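Local coordinates for protein LEOA (Escherichia coli, PDB 4AUR) that is a bacterial dynamin of enterotoxigenic E. coli, a GTPase that probably couples GTP binding and hydrolysis to work at membranes, at residues A[87-92]-A[108-113]; A[149-154]-A[200-205]; A[157-162]-A[207-212]; A[175-180]-A[223-228]. All blocks are in the same frame, centred on the assembly; numbering follows the deposited sequence.

Interaction 1 of 4, residues A[87-92]-A[108-113]; sequences ESSDRL and DTPGLF
Pro-110 carries this contact, its ring set into the bend of the 87-92 loop. Pro-110 CD comes within 3.4 Å of Arg-91 O. On another part of the ring, Pro-110 CB lies 3.9 Å from Glu-87 O. The loop bends because Asp-90 is the centre of an inverse gamma turn, closed by Arg-91 N on Ser-89 O. That same Ser-89 O takes a weak hydrogen bond from Gly-111 N, at 3.5 Å. Farther along, Leu-92 has CG anti to its backbone N (chi1 175°). This brings Leu-92 CD1 back to 3.6 Å from Asp-108 O and 4.2 Å from Thr-109 CG2.

The solvent side is looser. Glu-87 is poorly ordered, and Ser-88 and Arg-91 start their side chains away from the other segment. Asp-90 OD1 reaches only the backbone of Gly-111, 3.9 Å from its CA.

Residues 108-111 read DTPG, which matches the DxxG (G3) motif of P-loop GTPases. Asp-108 OD1 forms a salt bridge with Lys-66 of the likely P-loop, consistent with Asp-108 being the G3 aspartate at the nucleotide site. Strand 104-108 pairs with strand 93-95 next to the contact, through Asp-108 and Ser-93. Helix 129-136 covers Leu-92 with Thr-131 and Tyr-134 and meets Thr-109 with Ile-135.

Interaction 2 of 4, residues A[149-154]-A[200-205]; sequences NPLKES and ANLKGK
Pro-150 and Leu-202 bring the two backbones closest, with CA atoms 6.1 Å apart, where the irregular 149-154 loop runs past helix 188-209. The side chains divide into an apolar patch and a polar one.

In the apolar patch, Leu-202 sends one methyl to the loop. Leu-202 CD1 lies 3.8 Å from Leu-151 CB and 4.2 Å from Pro-150 CB. Leu-202 also packs on Phe-174 and Ile-176 of strand 172-177, so it sits between loop and sheet. Leu-151 and Lys-205 run antiparallel to each other, side by side, with Leu-151 CD2 4.1 Å from Lys-205 CB.

The polar patch centres on Lys-205. Its CG is anti to the carbonyl carbon (chi1 -52°), and the chain is extended beyond that. This carries the ammonium group out from the helix, across its direction, to the loop. Lys-205 NZ donates to Pro-150 O at 2.8 Å, with a C=O...donor angle of 142° and the donor tilted from the carbonyl plane. Asn-149 crosses the lysine at about a right angle, and Asn-149 OD1 is 3.3 Å from Lys-205 NZ. The other end of that amide is held within the loop. Asn-149 ND2 donates to Glu-153 OE2 at 3.0 Å, in the amide plane and on the syn side of the carboxylate.

The loop leads into helix 156-165, and Lys-205 ties the loop, at Pro-150, to helix 188-209 through a main-chain carbonyl. Glu-153 OE2 is 6.0 Å from Lys-205 NZ, not in contact, though its opposite charge may still help to steady the lysine.

Interaction 3 of 4, residues A[157-162]-A[207-212]; sequences DIVKWV and QRAADL
Lys-160 lies along the end of helix 188-209 and the turn that follows, touching Ala-209, Ala-210 and Asp-211. Its CA is 3.9 Å from Ala-210 CB, which rests against the lysine backbone. Lys-160 CB then meets a carbonyl, 3.8 Å from Ala-209 O. CG stays close to the same oxygen, with Lys-160 CG to Ala-209 O at 4.1 Å, and CD passes it at a similar range. A chi1 of -171°, with CG opposite the lysine's own N, sets the chain on this course. Lys-160 CE reaches the acid next, 4.2 Å from Asp-211 OD2. The chain bends at chi4, and the ammonium group faces both carboxylate oxygens. Lys-160 NZ is 3.5 Å from Asp-211 OD2, a salt bridge of modest closeness, and 3.6 Å from Asp-211 OD1.

The two helices come from successive beta-alpha-beta crossovers of the GTPase fold. Helix 156-165 links strands 140-146 and 172-177, and helix 188-209 links strand 172-177 to strand 221-224. Helix 188-209 stops here. Ala-210 is the first residue to leave helical angles, and Asp-211 has a positive phi (57°). Leu-212 N bonds back to Gln-207 O; with the positive phi of Asp-211 this makes a Schellman-like helix end. The turn places the Asp-211 carboxylate beside the lysine.

Beside the charged pair the packing is apolar. Val-159 starts its side chain toward the other segment, and Val-159 CG1 lies 4.2 Å from Ala-209 CB and equally far from Ala-210 CB. Val-159 also touches Leu-151 of the preceding loop.

Interaction 4 of 4, residues A[175-180]-A[223-228]; sequences VINKMD and VCVASN
Asn-177 and Ser-227 meet with the amide of one against the backbone and hydroxyl of the other. A chi1 of -169° turns the Asn-177 amide away from its own N and alongside the 223-228 chain. Ser-227 N donates to Asn-177 OD1 at 3.0 Å, in the carbonyl plane. Asn-177 ND2 makes a weak bond to Ser-227 OG and a hydrogen bond to Asp-64 O of the likely P-loop. Bonds at both ends probably fix the rotation of the amide.

Ile-176 and Cys-224 point to the other face of the sheet. Ile-176 CD1 lies 4.1 Å from Cys-224 SG. The selenomethionine Met-179 bends at chi2 and chi3 and lays its SE 3.8 Å from Cys-224 CB. Val-175 and Val-223 share the opposite face and pack on Leu-253 of helix 250-273.

Parallel strand pairing sets this register. Ile-176 N donates to Val-223 O, and Val-225 N to Ile-176 O, both at 2.7 Å. Past the strand ends, Met-179 N bonds to Val-225 O at 3.1 Å, so the two chains stay hydrogen-bonded beyond the strands.

Residues 177-180 read NKMD, which fits the NKxD (G4) motif that recognises guanine in GTPases. Lys-178 NZ bonds to Ser-63 O. Together these bonds tie the presumed base-recognition loop to the P-loop and to the 225-228 loop, and would hold it in shape for nucleotide.

How the interactions relate
All four contacts lie at one end of the elongated chain, in the GTPase part. Interaction 1 closes before the others open. The segments of interactions 2, 3 and 4 alternate along the chain. Interactions 2 and 3 share helix 188-209, with centres 11 Å apart, and touch through Leu-151 and Val-159. Interactions 2 and 4 are 14 Å apart and meet where Leu-202 packs on Ile-176. Interaction 1 reaches interaction 3 through Phe-113 and Leu-112 on Ile-158. Interactions 1 and 4, 23 Å apart, do not touch. They hold the likely G3 and G4 motifs, and interaction 2 fastens a loop, and interaction 3 a helix, to helix 188-209 beside the central mixed sheet.

Interaction 1 of 4, residues A[87-92]-A[108-113]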
loop_
_atom_site.group_PDB
_atom_site.type_symbol
_atom_site.label_atom_id
_atom_site.label_comp_id
_atom_site.label_asym_id
_atom_site.label_seq_id
_atom_site.Cartn_x
_atom_site.Cartn_y
_atom_site.Cartn_z
ATOM N N GLU A 87 -26.408 18.230 -52.634
ATOM C CA GLU A 87 -27.208 19.165 -51.827
ATOM C C GLU A 87 -28.393 18.532 -51.094
ATOM O O GLU A 87 -28.741 18.965 -49.994
ATOM C CB GLU A 87 -27.724 20.319 -52.703
ATOM C CG GLU A 87 -26.631 21.213 -53.279
ATOM C CD GLU A 87 -25.917 22.032 -52.219
ATOM O OE1 GLU A 87 -26.607 22.676 -51.403
ATOM O OE2 GLU A 87 -24.668 22.031 -52.207
ATOM N N SER A 88 -29.033 17.536 -51.701
ATOM C CA SER A 88 -30.119 16.841 -51.021
ATOM C C SER A 88 -30.213 15.361 -51.395
ATOM O O SER A 88 -30.350 15.002 -52.566
ATOM C CB SER A 88 -31.455 17.544 -51.278
ATOM O OG SER A 88 -32.437 17.106 -50.348
ATOM N N SER A 89 -30.108 14.518 -50.370
ATOM C CA SER A 89 -30.449 13.104 -50.447
ATOM C C SER A 89 -30.889 12.717 -49.051
ATOM O O SER A 89 -30.137 12.929 -48.108
ATOM C CB SER A 89 -29.234 12.264 -50.846
ATOM O OG SER A 89 -28.470 11.877 -49.710
ATOM N N ASP A 90 -32.087 12.158 -48.901
ATOM C CA ASP A 90 -32.566 11.759 -47.566
ATOM C C ASP A 90 -31.898 10.461 -47.084
ATOM O O ASP A 90 -32.568 9.458 -46.831
ATOM C CB ASP A 90 -34.104 11.653 -47.527
ATOM C CG ASP A 90 -34.780 13.013 -47.377
ATOM O OD1 ASP A 90 -34.659 13.630 -46.292
ATOM O OD2 ASP A 90 -35.425 13.468 -48.345
ATOM N N ARG A 91 -30.570 10.503 -46.983
ATOM C CA ARG A 91 -29.773 9.432 -46.413
ATOM C C ARG A 91 -28.509 10.066 -45.845
ATOM O O ARG A 91 -28.217 11.224 -46.088
ATOM C CB ARG A 91 -29.313 8.396 -47.464
ATOM C CG ARG A 91 -30.360 7.777 -48.367
ATOM C CD ARG A 91 -31.214 6.739 -47.660
ATOM N NE ARG A 91 -32.362 6.378 -48.497
ATOM C CZ ARG A 91 -33.399 5.634 -48.106
ATOM N NH1 ARG A 91 -33.462 5.139 -46.866
ATOM N NH2 ARG A 91 -34.382 5.383 -48.970
ATOM N N LEU A 92 -27.743 9.269 -45.121
ATOM C CA LEU A 92 -26.389 9.609 -44.780
ATOM C C LEU A 92 -25.496 9.546 -46.008
ATOM O O LEU A 92 -25.773 8.829 -46.980
ATOM C CB LEU A 92 -25.891 8.597 -43.764
ATOM C CG LEU A 92 -24.448 8.623 -43.294
ATOM C CD1 LEU A 92 -24.276 9.713 -42.260
ATOM C CD2 LEU A 92 -24.091 7.264 -42.716
ATOM N N ASP A 108 -21.990 13.296 -43.638
ATOM C CA ASP A 108 -22.976 14.370 -43.451
ATOM C C ASP A 108 -24.382 13.826 -43.679
ATOM O O ASP A 108 -24.566 12.731 -44.193
ATOM C CB ASP A 108 -22.632 15.550 -44.390
ATOM C CG ASP A 108 -23.744 16.590 -44.514
ATOM O OD1 ASP A 108 -24.052 17.279 -43.519
ATOM O OD2 ASP A 108 -24.295 16.724 -45.635
ATOM N N THR A 109 -25.362 14.595 -43.262
ATOM C CA THR A 109 -26.737 14.247 -43.435
ATOM C C THR A 109 -27.413 15.362 -44.228
ATOM O O THR A 109 -28.024 16.241 -43.639
ATOM C CB THR A 109 -27.349 14.153 -42.047
ATOM O OG1 THR A 109 -26.941 15.305 -41.301
ATOM C CG2 THR A 109 -26.814 12.950 -41.344
ATOM N N PRO A 110 -27.312 15.344 -45.568
ATOM C CA PRO A 110 -27.776 16.489 -46.364
ATOM C C PRO A 110 -29.270 16.804 -46.276
ATOM O O PRO A 110 -29.650 17.956 -46.358
ATOM C CB PRO A 110 -27.409 16.091 -47.804
ATOM C CG PRO A 110 -26.401 15.007 -47.666
ATOM C CD PRO A 110 -26.850 14.263 -46.446
ATOM N N GLY A 111 -30.102 15.787 -46.110
ATOM C CA GLY A 111 -31.540 15.997 -45.966
ATOM C C GLY A 111 -31.950 17.090 -44.990
ATOM O O GLY A 111 -32.858 17.864 -45.281
ATOM N N LEU A 112 -31.272 17.156 -43.841
ATOM C CA LEU A 112 -31.595 18.109 -42.767
ATOM C C LEU A 112 -31.221 19.569 -43.088
ATOM O O LEU A 112 -31.686 20.513 -42.438
ATOM C CB LEU A 112 -30.855 17.710 -41.492
ATOM C CG LEU A 112 -31.118 16.344 -40.882
ATOM C CD1 LEU A 112 -30.058 16.015 -39.852
ATOM C CD2 LEU A 112 -32.476 16.324 -40.232
ATOM N N PHE A 113 -30.376 19.748 -44.087
ATOM C CA PHE A 113 -29.787 21.037 -44.360
ATOM C C PHE A 113 -30.078 21.453 -45.818
ATOM O O PHE A 113 -29.310 22.201 -46.447
ATOM C CB PHE A 113 -28.275 20.958 -44.105
ATOM C CG PHE A 113 -27.885 20.397 -42.740
ATOM C CD1 PHE A 113 -28.212 21.058 -41.576
ATOM C CD2 PHE A 113 -27.151 19.222 -42.639
ATOM C CE1 PHE A 113 -27.839 20.551 -40.346
ATOM C CE2 PHE A 113 -26.775 18.715 -41.413
ATOM C CZ PHE A 113 -27.121 19.380 -40.265
#

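Interaction 2 of 4, residues A[149-154]-A[200-205]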
loop_
_atom_site.group_PDB
_atom_site.type_symbol
_atom_site.label_atom_id
_atom_site.label_comp_id
_atom_site.label_asym_id
_atom_site.label_seq_id
_atom_site.Cartn_x
_atom_site.Cartn_y
_atom_site.Cartn_z
ATOM N N ASN A 149 -26.647 35.946 -38.529
ATOM C CA ASN A 149 -27.665 35.410 -37.626
ATOM C C ASN A 149 -27.342 33.939 -37.287
ATOM O O ASN A 149 -27.941 33.016 -37.853
ATOM C CB ASN A 149 -29.050 35.558 -38.271
ATOM C CG ASN A 149 -30.163 34.946 -37.438
ATOM O OD1 ASN A 149 -30.143 34.979 -36.201
ATOM N ND2 ASN A 149 -31.152 34.387 -38.120
ATOM N N PRO A 150 -26.363 33.722 -36.384
ATOM C CA PRO A 150 -25.842 32.381 -36.081
ATOM C C PRO A 150 -26.888 31.364 -35.627
ATOM O O PRO A 150 -27.568 31.576 -34.627
ATOM C CB PRO A 150 -24.823 32.640 -34.963
ATOM C CG PRO A 150 -25.138 33.998 -34.448
ATOM C CD PRO A 150 -25.619 34.752 -35.642
ATOM N N LEU A 151 -27.005 30.285 -36.399
ATOM C CA LEU A 151 -27.821 29.120 -36.083
ATOM C C LEU A 151 -29.210 29.340 -36.596
ATOM O O LEU A 151 -29.945 30.125 -36.044
ATOM C CB LEU A 151 -27.844 28.787 -34.579
ATOM C CG LEU A 151 -28.516 27.453 -34.217
ATOM C CD1 LEU A 151 -27.797 26.302 -34.881
ATOM C CD2 LEU A 151 -28.581 27.231 -32.723
ATOM N N LYS A 152 -29.566 28.621 -37.649
ATOM C CA LYS A 152 -30.876 28.760 -38.260
ATOM C C LYS A 152 -31.991 28.383 -37.307
ATOM O O LYS A 152 -31.821 27.545 -36.430
ATOM C CB LYS A 152 -30.962 27.952 -39.551
ATOM C CG LYS A 152 -30.127 28.578 -40.661
ATOM C CD LYS A 152 -30.246 27.818 -41.978
ATOM C CE LYS A 152 -29.603 28.584 -43.139
ATOM N NZ LYS A 152 -30.524 29.524 -43.836
ATOM N N GLU A 153 -33.143 29.017 -37.495
ATOM C CA GLU A 153 -34.234 28.943 -36.529
ATOM C C GLU A 153 -34.754 27.524 -36.354
ATOM O O GLU A 153 -35.235 27.168 -35.287
ATOM C CB GLU A 153 -35.380 29.879 -36.949
ATOM C CG GLU A 153 -35.148 31.365 -36.652
ATOM C CD GLU A 153 -34.167 32.062 -37.596
ATOM O OE1 GLU A 153 -33.825 31.499 -38.670
ATOM O OE2 GLU A 153 -33.741 33.191 -37.253
ATOM N N SER A 154 -34.628 26.720 -37.403
ATOM C CA SER A 154 -35.188 25.364 -37.454
ATOM C C SER A 154 -34.312 24.265 -36.827
ATOM O O SER A 154 -34.723 23.112 -36.728
ATOM C CB SER A 154 -35.443 25.011 -38.929
ATOM O OG SER A 154 -34.315 25.354 -39.738
ATOM N N ALA A 200 -20.848 34.800 -27.808
ATOM C CA ALA A 200 -21.755 34.846 -26.675
ATOM C C ALA A 200 -23.191 34.593 -27.079
ATOM O O ALA A 200 -23.908 33.929 -26.373
ATOM C CB ALA A 200 -21.645 36.187 -25.975
ATOM N N ASN A 201 -23.606 35.170 -28.198
ATOM C CA ASN A 201 -24.954 34.998 -28.721
ATOM C C ASN A 201 -25.268 33.552 -29.040
ATOM O O ASN A 201 -26.243 33.004 -28.528
ATOM C CB ASN A 201 -25.142 35.833 -29.985
ATOM C CG ASN A 201 -26.582 35.880 -30.437
ATOM O OD1 ASN A 201 -26.895 35.503 -31.550
ATOM N ND2 ASN A 201 -27.466 36.344 -29.563
ATOM N N LEU A 202 -24.426 32.936 -29.876
ATOM C CA LEU A 202 -24.554 31.522 -30.229
ATOM C C LEU A 202 -24.494 30.622 -29.023
ATOM O O LEU A 202 -25.158 29.581 -28.972
ATOM C CB LEU A 202 -23.442 31.098 -31.175
ATOM C CG LEU A 202 -23.471 29.641 -31.629
ATOM C CD1 LEU A 202 -24.761 29.349 -32.367
ATOM C CD2 LEU A 202 -22.289 29.356 -32.523
ATOM N N LYS A 203 -23.675 31.010 -28.060
ATOM C CA LYS A 203 -23.565 30.254 -26.820
ATOM C C LYS A 203 -24.931 30.172 -26.174
ATOM O O LYS A 203 -25.362 29.104 -25.776
ATOM C CB LYS A 203 -22.543 30.900 -25.893
ATOM C CG LYS A 203 -22.096 30.042 -24.730
ATOM C CD LYS A 203 -20.725 30.472 -24.192
ATOM C CE LYS A 203 -19.586 29.895 -25.027
ATOM N NZ LYS A 203 -18.246 30.228 -24.461
ATOM N N GLY A 204 -25.642 31.286 -26.124
ATOM C CA GLY A 204 -26.964 31.308 -25.531
ATOM C C GLY A 204 -28.022 30.514 -26.275
ATOM O O GLY A 204 -28.825 29.837 -25.648
ATOM N N LYS A 205 -28.042 30.591 -27.602
ATOM C CA LYS A 205 -28.953 29.751 -28.391
ATOM C C LYS A 205 -28.675 28.249 -28.270
ATOM O O LYS A 205 -29.572 27.433 -28.405
ATOM C CB LYS A 205 -28.888 30.106 -29.869
ATOM C CG LYS A 205 -29.088 31.585 -30.156
ATOM C CD LYS A 205 -29.145 31.836 -31.636
ATOM C CE LYS A 205 -29.115 33.302 -31.925
ATOM N NZ LYS A 205 -29.150 33.520 -33.398
#

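Interaction 3 of 4, residues A[157-162]-A[207-212]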
loop_
_atom_site.group_PDB
_atom_site.type_symbol
_atom_site.label_atom_id
_atom_site.label_comp_id
_atom_site.label_asym_id
_atom_site.label_seq_id
_atom_site.Cartn_x
_atom_site.Cartn_y
_atom_site.Cartn_z
ATOM N N ASP A 157 -33.458 21.110 -32.759
ATOM C CA ASP A 157 -33.472 19.691 -32.379
ATOM C C ASP A 157 -32.242 18.914 -32.902
ATOM O O ASP A 157 -31.921 17.836 -32.385
ATOM C CB ASP A 157 -34.807 19.014 -32.759
ATOM C CG ASP A 157 -35.113 19.098 -34.240
ATOM O OD1 ASP A 157 -34.363 19.784 -34.957
ATOM O OD2 ASP A 157 -36.108 18.484 -34.691
ATOM N N ILE A 158 -31.549 19.497 -33.881
ATOM C CA ILE A 158 -30.332 18.950 -34.440
ATOM C C ILE A 158 -29.169 19.226 -33.510
ATOM O O ILE A 158 -28.317 18.367 -33.261
ATOM C CB ILE A 158 -30.018 19.609 -35.777
ATOM C CG1 ILE A 158 -31.125 19.313 -36.788
ATOM C CG2 ILE A 158 -28.681 19.117 -36.305
ATOM C CD1 ILE A 158 -30.935 20.024 -38.115
ATOM N N VAL A 159 -29.104 20.450 -33.024
ATOM C CA VAL A 159 -28.161 20.790 -31.972
ATOM C C VAL A 159 -28.360 19.892 -30.745
ATOM O O VAL A 159 -27.412 19.464 -30.143
ATOM C CB VAL A 159 -28.321 22.261 -31.563
ATOM C CG1 VAL A 159 -27.551 22.559 -30.287
ATOM C CG2 VAL A 159 -27.867 23.175 -32.695
ATOM N N LYS A 160 -29.599 19.602 -30.387
ATOM C CA LYS A 160 -29.890 18.720 -29.266
ATOM C C LYS A 160 -29.455 17.299 -29.566
ATOM O O LYS A 160 -28.959 16.583 -28.711
ATOM C CB LYS A 160 -31.387 18.741 -28.973
ATOM C CG LYS A 160 -31.764 18.037 -27.693
ATOM C CD LYS A 160 -33.237 18.188 -27.368
ATOM C CE LYS A 160 -33.516 17.780 -25.924
ATOM N NZ LYS A 160 -34.584 18.624 -25.313
ATOM N N TRP A 161 -29.673 16.887 -30.800
ATOM C CA TRP A 161 -29.313 15.546 -31.246
ATOM C C TRP A 161 -27.826 15.322 -31.099
ATOM O O TRP A 161 -27.402 14.309 -30.623
ATOM C CB TRP A 161 -29.712 15.423 -32.705
ATOM C CG TRP A 161 -29.441 14.125 -33.326
ATOM C CD1 TRP A 161 -29.841 12.914 -32.888
ATOM C CD2 TRP A 161 -28.724 13.906 -34.546
ATOM N NE1 TRP A 161 -29.414 11.952 -33.749
ATOM C CE2 TRP A 161 -28.722 12.535 -34.776
ATOM C CE3 TRP A 161 -28.073 14.749 -35.462
ATOM C CZ2 TRP A 161 -28.094 11.963 -35.892
ATOM C CZ3 TRP A 161 -27.455 14.185 -36.566
ATOM C CH2 TRP A 161 -27.468 12.802 -36.770
ATOM N N VAL A 162 -27.038 16.313 -31.485
ATOM C CA VAL A 162 -25.594 16.216 -31.442
ATOM C C VAL A 162 -25.071 16.321 -30.037
ATOM O O VAL A 162 -24.221 15.531 -29.620
ATOM C CB VAL A 162 -24.958 17.323 -32.277
ATOM C CG1 VAL A 162 -23.447 17.304 -32.142
ATOM C CG2 VAL A 162 -25.330 17.131 -33.724
ATOM N N GLN A 207 -27.265 26.742 -25.652
ATOM C CA GLN A 207 -27.571 26.311 -24.307
ATOM C C GLN A 207 -29.050 26.062 -24.166
ATOM O O GLN A 207 -29.479 25.168 -23.428
ATOM C CB GLN A 207 -27.068 27.309 -23.271
ATOM C CG GLN A 207 -28.117 28.164 -22.594
ATOM C CD GLN A 207 -28.847 27.427 -21.498
ATOM O OE1 GLN A 207 -30.060 27.518 -21.369
ATOM N NE2 GLN A 207 -28.110 26.681 -20.704
ATOM N N ARG A 208 -29.838 26.830 -24.900
ATOM C CA ARG A 208 -31.279 26.798 -24.745
ATOM C C ARG A 208 -31.910 25.772 -25.657
ATOM O O ARG A 208 -32.998 25.279 -25.372
ATOM C CB ARG A 208 -31.848 28.203 -25.004
ATOM C CG ARG A 208 -33.252 28.468 -24.480
ATOM C CD ARG A 208 -33.506 28.130 -23.001
ATOM N NE ARG A 208 -32.662 28.817 -22.016
ATOM C CZ ARG A 208 -33.014 29.067 -20.745
ATOM N NH1 ARG A 208 -34.206 28.709 -20.298
ATOM N NH2 ARG A 208 -32.175 29.690 -19.908
ATOM N N ALA A 209 -31.230 25.451 -26.753
ATOM C CA ALA A 209 -31.707 24.437 -27.704
ATOM C C ALA A 209 -31.522 23.025 -27.177
ATOM O O ALA A 209 -32.266 22.121 -27.577
ATOM C CB ALA A 209 -30.981 24.567 -29.016
ATOM N N ALA A 210 -30.536 22.846 -26.295
ATOM C CA ALA A 210 -30.099 21.534 -25.879
ATOM C C ALA A 210 -30.034 21.369 -24.373
ATOM O O ALA A 210 -29.383 20.464 -23.900
ATOM C CB ALA A 210 -28.742 21.258 -26.469
ATOM N N ASP A 211 -30.713 22.233 -23.622
ATOM C CA ASP A 211 -30.769 22.160 -22.151
ATOM C C ASP A 211 -29.408 22.191 -21.494
ATOM O O ASP A 211 -29.242 21.558 -20.473
ATOM C CB ASP A 211 -31.467 20.873 -21.653
ATOM C CG ASP A 211 -32.772 20.535 -22.402
ATOM O OD1 ASP A 211 -33.227 21.318 -23.268
ATOM O OD2 ASP A 211 -33.343 19.456 -22.101
ATOM N N LEU A 212 -28.427 22.895 -22.048
ATOM C CA LEU A 212 -27.056 22.777 -21.512
ATOM C C LEU A 212 -26.946 23.398 -20.140
ATOM O O LEU A 212 -27.626 24.372 -19.837
ATOM C CB LEU A 212 -26.031 23.446 -22.401
ATOM C CG LEU A 212 -25.861 23.030 -23.857
ATOM C CD1 LEU A 212 -24.706 23.816 -24.453
ATOM C CD2 LEU A 212 -25.615 21.544 -24.019
#

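Interaction 4 of 4, residues A[175-180]-A[223-228]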
loop_
_atom_site.group_PDB
_atom_site.type_symbol
_atom_site.label_atom_id
_atom_site.label_comp_id
_atom_site.label_asym_id
_atom_site.label_seq_id
_atom_site.Cartn_x
_atom_site.Cartn_y
_atom_site.Cartn_z
ATOM N N VAL A 175 -18.712 26.682 -35.894
ATOM C CA VAL A 175 -17.840 27.452 -36.730
ATOM C C VAL A 175 -18.652 28.586 -37.275
ATOM O O VAL A 175 -19.461 28.396 -38.190
ATOM C CB VAL A 175 -17.296 26.585 -37.861
ATOM C CG1 VAL A 175 -16.534 27.423 -38.871
ATOM C CG2 VAL A 175 -16.397 25.521 -37.264
ATOM N N ILE A 176 -18.466 29.768 -36.680
ATOM C CA ILE A 176 -19.207 30.935 -37.111
ATOM C C ILE A 176 -18.458 31.478 -38.296
ATOM O O ILE A 176 -17.353 31.998 -38.146
ATOM C CB ILE A 176 -19.384 31.994 -36.038
ATOM C CG1 ILE A 176 -20.063 31.401 -34.809
ATOM C CG2 ILE A 176 -20.267 33.079 -36.598
ATOM C CD1 ILE A 176 -20.060 32.298 -33.579
ATOM N N ASN A 177 -19.084 31.289 -39.464
ATOM C CA ASN A 177 -18.510 31.555 -40.776
ATOM C C ASN A 177 -19.072 32.819 -41.431
ATOM O O ASN A 177 -20.191 33.235 -41.157
ATOM C CB ASN A 177 -18.786 30.383 -41.705
ATOM C CG ASN A 177 -17.997 30.474 -42.983
ATOM O OD1 ASN A 177 -16.915 31.036 -42.990
ATOM N ND2 ASN A 177 -18.534 29.948 -44.069
ATOM N N LYS A 178 -18.282 33.393 -42.328
ATOM C CA LYS A 178 -18.582 34.659 -42.998
ATOM C C LYS A 178 -18.548 35.799 -41.985
ATOM O O LYS A 178 -19.492 36.566 -41.878
ATOM C CB LYS A 178 -19.938 34.633 -43.712
ATOM C CG LYS A 178 -20.105 33.538 -44.753
ATOM C CD LYS A 178 -21.554 33.110 -44.843
ATOM C CE LYS A 178 -21.900 32.499 -46.184
ATOM N NZ LYS A 178 -23.348 32.141 -46.251
HETATM N N MSE A 179 -17.465 35.915 -41.233
HETATM C CA MSE A 179 -17.364 37.027 -40.302
HETATM C C MSE A 179 -17.129 38.329 -41.057
HETATM O O MSE A 179 -17.429 39.421 -40.542
HETATM C CB MSE A 179 -16.330 36.681 -39.246
HETATM C CG MSE A 179 -16.946 35.662 -38.298
HETATM SE SE MSE A 179 -17.632 36.603 -36.719
HETATM C CE MSE A 179 -19.552 36.221 -36.710
ATOM N N ASP A 180 -16.626 38.229 -42.291
ATOM C CA ASP A 180 -16.434 39.409 -43.137
ATOM C C ASP A 180 -17.675 40.303 -43.160
ATOM O O ASP A 180 -17.571 41.508 -42.935
ATOM C CB ASP A 180 -15.967 39.050 -44.569
ATOM C CG ASP A 180 -16.784 37.925 -45.222
ATOM O OD1 ASP A 180 -17.412 37.125 -44.497
ATOM O OD2 ASP A 180 -16.784 37.826 -46.473
ATOM N N VAL A 223 -15.623 29.013 -32.791
ATOM C CA VAL A 223 -14.576 29.643 -33.525
ATOM C C VAL A 223 -15.188 30.517 -34.605
ATOM O O VAL A 223 -16.124 30.114 -35.281
ATOM C CB VAL A 223 -13.664 28.572 -34.128
ATOM C CG1 VAL A 223 -13.002 29.063 -35.387
ATOM C CG2 VAL A 223 -12.611 28.161 -33.104
ATOM N N CYS A 224 -14.653 31.722 -34.747
ATOM C CA CYS A 224 -15.163 32.668 -35.718
ATOM C C CYS A 224 -14.215 32.688 -36.910
ATOM O O CYS A 224 -13.001 32.700 -36.746
ATOM C CB CYS A 224 -15.299 34.050 -35.081
ATOM S SG CYS A 224 -16.369 34.097 -33.610
ATOM N N VAL A 225 -14.763 32.688 -38.113
ATOM C CA VAL A 225 -13.957 32.438 -39.280
ATOM C C VAL A 225 -14.593 33.097 -40.499
ATOM O O VAL A 225 -15.760 33.502 -40.456
ATOM C CB VAL A 225 -13.814 30.900 -39.426
ATOM C CG1 VAL A 225 -13.913 30.405 -40.869
ATOM C CG2 VAL A 225 -12.535 30.418 -38.750
ATOM N N ALA A 226 -13.815 33.228 -41.574
ATOM C CA ALA A 226 -14.307 33.773 -42.826
ATOM C C ALA A 226 -13.787 32.977 -43.989
ATOM O O ALA A 226 -13.001 33.471 -44.766
ATOM C CB ALA A 226 -13.867 35.216 -42.957
ATOM N N SER A 227 -14.255 31.744 -44.116
ATOM C CA SER A 227 -13.738 30.795 -45.109
ATOM C C SER A 227 -13.368 31.389 -46.473
ATOM O O SER A 227 -12.360 31.008 -47.073
ATOM C CB SER A 227 -14.770 29.700 -45.357
ATOM O OG SER A 227 -15.880 30.217 -46.058
ATOM N N ASN A 228 -14.220 32.288 -46.957
ATOM C CA ASN A 228 -14.104 32.883 -48.286
ATOM C C ASN A 228 -14.323 34.383 -48.153
ATOM O O ASN A 228 -15.420 34.863 -48.402
ATOM C CB ASN A 228 -15.161 32.251 -49.205
ATOM C CG ASN A 228 -15.118 32.781 -50.627
ATOM O OD1 ASN A 228 -14.221 33.541 -51.010
ATOM N ND2 ASN A 228 -16.098 32.370 -51.427
#